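Local atomic coordinates of transaminase (Bacillus megaterium, PDB entry 5G0A), a protein that probably catalyses, with pyridoxal-5'-phosphate as cofactor, the S-selective transfer of amino groups between amines and carbonyl compounds. Residues Leu190-Phe198 against Leu214-Met222. Residues are numbered along the deposited sequence; the frame is centred on the assembly and turned at random.
Sequences LMAPSPNMF and LSVKYTRRM
In the large PLP-binding domain of a class-III aminotransferase, strand 189-192, at one edge of the seven-stranded sheet within this chain, and the loop after it lie against the first turns of helix 214-226, with Pro-193 set against Ser-215, Tyr-218 and Thr-219. The axes of the short segments 190-192 and 214-222 run nearly antiparallel (159°) and approach to 8.9 Å. Met-222 reaches along the strand: its chain bends at the last torsion (chi3 51°), bringing CE 3.7 Å from Leu-190 CB and 3.5 Å from Met-191 O. Pro-193 turns CD and CG to the edge of the Tyr-218 ring, CD lying 3.8 Å from Tyr-218 CD2, while CG also meets Ser-215 O. No direct hydrogen bond joins the segments; two waters do so instead. One donates to Pro-193 O and to Thr-219 OG1 (2.8 Å), the other to Pro-195 O, and it also bonds Ser-215 OG. Thr-219 OG1, beside its own backbone N (chi1 -55°), donates to Ser-215 O at 2.7 Å, on the opposite face of that carbonyl from Thr-219 N, and touches Ala-192 CB. A valine in place of this threonine would probably leave the first water without its helix-side acceptor and Ser-215 O with one donor fewer. Phe-198 CD2 closes the far end, 3.7 Å from Leu-214 CB. Tyr-218 also meets Tyr-218 of the second subunit edge-to-face. An edge strand covered by a helix is characteristic of the alpha/beta fold of PLP-dependent aminotransferases.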
loop_
_atom_site.group_PDB
_atom_site.type_symbol
_atom_site.label_atom_id
_atom_site.label_comp_id
_atom_site.label_asym_id
_atom_site.label_seq_id
_atom_site.Cartn_x
_atom_site.Cartn_y
_atom_site.Cartn_z
ATOM N N LEU B 190 2.715 -9.956 6.866
ATOM C CA LEU B 190 3.100 -11.210 6.258
ATOM C C LEU B 190 2.275 -12.338 6.846
ATOM O O LEU B 190 2.094 -12.410 8.069
ATOM C CB LEU B 190 4.577 -11.481 6.533
ATOM C CG LEU B 190 5.585 -10.427 6.136
ATOM C CD1 LEU B 190 6.966 -10.928 6.539
ATOM C CD2 LEU B 190 5.502 -10.123 4.638
ATOM N N MET B 191 1.795 -13.234 5.989
ATOM C CA MET B 191 1.043 -14.404 6.458
ATOM C C MET B 191 1.939 -15.638 6.563
ATOM O O MET B 191 2.364 -16.194 5.546
ATOM C CB MET B 191 -0.176 -14.710 5.556
ATOM C CG MET B 191 -0.921 -15.962 6.002
ATOM S SD MET B 191 -2.343 -16.361 4.975
ATOM C CE MET B 191 -1.557 -17.308 3.665
ATOM N N ALA B 192 2.195 -16.068 7.797
ATOM C CA ALA B 192 2.982 -17.285 8.081
ATOM C C ALA B 192 2.092 -18.496 8.147
ATOM O O ALA B 192 0.859 -18.370 8.187
ATOM C CB ALA B 192 3.746 -17.114 9.399
ATOM N N PRO B 193 2.699 -19.698 8.151
ATOM C CA PRO B 193 1.837 -20.890 8.171
ATOM C C PRO B 193 1.050 -21.043 9.473
ATOM O O PRO B 193 1.486 -20.601 10.532
ATOM C CB PRO B 193 2.811 -22.067 7.994
ATOM C CG PRO B 193 4.193 -21.497 8.013
ATOM C CD PRO B 193 4.119 -20.009 7.886
ATOM N N SER B 194 -0.118 -21.650 9.383
ATOM C CA SER B 194 -0.838 -22.004 10.591
ATOM C C SER B 194 -0.021 -23.065 11.359
ATOM O O SER B 194 0.763 -23.816 10.750
ATOM C CB SER B 194 -2.225 -22.530 10.230
ATOM O OG SER B 194 -2.138 -23.751 9.544
ATOM N N PRO B 195 -0.205 -23.142 12.685
ATOM C CA PRO B 195 0.491 -24.171 13.461
ATOM C C PRO B 195 0.199 -25.606 13.019
ATOM O O PRO B 195 1.000 -26.498 13.291
ATOM C CB PRO B 195 -0.061 -23.968 14.878
ATOM C CG PRO B 195 -0.456 -22.543 14.920
ATOM C CD PRO B 195 -1.013 -22.256 13.553
ATOM N N ASN B 196 -0.935 -25.825 12.360
ATOM C CA ASN B 196 -1.380 -27.170 11.982
ATOM C C ASN B 196 -1.117 -27.526 10.519
ATOM O O ASN B 196 -1.623 -28.535 10.024
ATOM C CB ASN B 196 -2.877 -27.338 12.274
ATOM C CG ASN B 196 -3.165 -27.671 13.732
ATOM O OD1 ASN B 196 -2.253 -27.885 14.537
ATOM N ND2 ASN B 196 -4.448 -27.729 14.073
ATOM N N MET B 197 -0.338 -26.696 9.834
ATOM C CA MET B 197 -0.246 -26.756 8.373
ATOM C C MET B 197 0.499 -27.977 7.830
ATOM O O MET B 197 0.111 -28.525 6.793
ATOM C CB MET B 197 0.380 -25.467 7.828
ATOM C CG MET B 197 0.050 -25.187 6.370
ATOM S SD MET B 197 0.158 -23.436 5.959
ATOM C CE MET B 197 -0.332 -23.478 4.232
ATOM N N PHE B 198 1.561 -28.391 8.518
ATOM C CA PHE B 198 2.369 -29.529 8.073
ATOM C C PHE B 198 2.190 -30.764 8.957
ATOM O O PHE B 198 2.885 -30.918 9.962
ATOM C CB PHE B 198 3.842 -29.132 8.014
ATOM C CG PHE B 198 4.087 -27.865 7.242
ATOM C CD1 PHE B 198 3.926 -27.837 5.859
ATOM C CD2 PHE B 198 4.439 -26.690 7.904
ATOM C CE1 PHE B 198 4.138 -26.664 5.147
ATOM C CE2 PHE B 198 4.654 -25.514 7.199
ATOM C CZ PHE B 198 4.508 -25.504 5.821
ATOM N N LEU B 214 8.167 -27.244 11.537
ATOM C CA LEU B 214 8.293 -26.723 10.178
ATOM C C LEU B 214 7.545 -25.397 10.006
ATOM O O LEU B 214 8.016 -24.494 9.307
ATOM C CB LEU B 214 7.814 -27.751 9.143
ATOM C CG LEU B 214 8.872 -28.573 8.391
ATOM C CD1 LEU B 214 9.865 -29.264 9.313
ATOM C CD2 LEU B 214 8.206 -29.583 7.461
ATOM N N SER B 215 6.378 -25.300 10.639
ATOM C CA SER B 215 5.633 -24.042 10.655
ATOM C C SER B 215 6.485 -22.901 11.203
ATOM O O SER B 215 6.513 -21.811 10.618
ATOM C CB SER B 215 4.339 -24.186 11.461
ATOM O OG SER B 215 4.654 -24.463 12.808
ATOM N N VAL B 216 7.142 -23.138 12.343
ATOM C CA VAL B 216 8.046 -22.159 12.947
ATOM C C VAL B 216 9.260 -21.874 12.055
ATOM O O VAL B 216 9.659 -20.710 11.864
ATOM C CB VAL B 216 8.491 -22.597 14.365
ATOM C CG1 VAL B 216 9.541 -21.645 14.924
ATOM C CG2 VAL B 216 7.282 -22.707 15.303
ATOM N N LYS B 217 9.858 -22.931 11.506
ATOM C CA LYS B 217 11.004 -22.766 10.602
ATOM C C LYS B 217 10.701 -21.806 9.459
ATOM O O LYS B 217 11.479 -20.894 9.168
ATOM C CB LYS B 217 11.472 -24.124 10.029
ATOM C CG LYS B 217 12.585 -23.983 8.996
ATOM C CD LYS B 217 12.654 -25.155 8.029
ATOM C CE LYS B 217 13.720 -24.916 6.970
ATOM N NZ LYS B 217 15.096 -25.200 7.471
ATOM N N TYR B 218 9.572 -22.010 8.799
ATOM C CA TYR B 218 9.258 -21.188 7.662
ATOM C C TYR B 218 8.866 -19.770 8.083
ATOM O O TYR B 218 9.168 -18.809 7.375
ATOM C CB TYR B 218 8.203 -21.829 6.754
ATOM C CG TYR B 218 7.998 -21.020 5.504
ATOM C CD1 TYR B 218 9.075 -20.748 4.641
ATOM C CD2 TYR B 218 6.754 -20.482 5.187
ATOM C CE1 TYR B 218 8.908 -19.990 3.503
ATOM C CE2 TYR B 218 6.580 -19.720 4.042
ATOM C CZ TYR B 218 7.658 -19.479 3.203
ATOM O OH TYR B 218 7.504 -18.722 2.065
ATOM N N THR B 219 8.224 -19.642 9.249
ATOM C CA THR B 219 7.953 -18.306 9.806
ATOM C C THR B 219 9.267 -17.535 9.993
ATOM O O THR B 219 9.393 -16.370 9.615
ATOM C CB THR B 219 7.193 -18.391 11.158
ATOM O OG1 THR B 219 6.000 -19.165 10.996
ATOM C CG2 THR B 219 6.813 -16.998 11.678
ATOM N N ARG B 220 10.263 -18.200 10.560
ATOM C CA ARG B 220 11.560 -17.558 10.798
ATOM C C ARG B 220 12.207 -17.165 9.462
ATOM O O ARG B 220 12.743 -16.077 9.341
ATOM C CB ARG B 220 12.476 -18.515 11.558
ATOM C CG ARG B 220 13.876 -17.967 11.811
ATOM C CD ARG B 220 14.792 -19.007 12.451
ATOM N NE ARG B 220 14.699 -20.333 11.838
ATOM C CZ ARG B 220 15.381 -20.744 10.765
ATOM N NH1 ARG B 220 16.221 -19.933 10.130
ATOM N NH2 ARG B 220 15.205 -21.980 10.314
ATOM N N ARG B 221 12.143 -18.064 8.482
ATOM C CA ARG B 221 12.683 -17.802 7.135
ATOM C C ARG B 221 12.062 -16.565 6.499
ATOM O O ARG B 221 12.757 -15.768 5.866
ATOM C CB ARG B 221 12.476 -19.022 6.223
ATOM C CG ARG B 221 13.417 -20.185 6.476
ATOM C CD ARG B 221 14.620 -20.133 5.533
ATOM N NE ARG B 221 14.265 -20.442 4.146
ATOM C CZ ARG B 221 14.654 -21.523 3.460
ATOM N NH1 ARG B 221 15.426 -22.456 4.012
ATOM N NH2 ARG B 221 14.270 -21.666 2.199
ATOM N N MET B 222 10.740 -16.416 6.660
ATOM C CA MET B 222 10.036 -15.265 6.119
ATOM C C MET B 222 10.515 -13.991 6.788
ATOM O O MET B 222 10.742 -12.987 6.135
ATOM C CB MET B 222 8.519 -15.406 6.320
ATOM C CG MET B 222 7.841 -16.425 5.418
ATOM S SD MET B 222 6.130 -16.667 5.975
ATOM C CE MET B 222 5.637 -14.967 6.042
HETATM O O HOH W 1 3.599 -19.762 12.296
HETATM O O HOH W 2 3.571 -26.452 13.956
#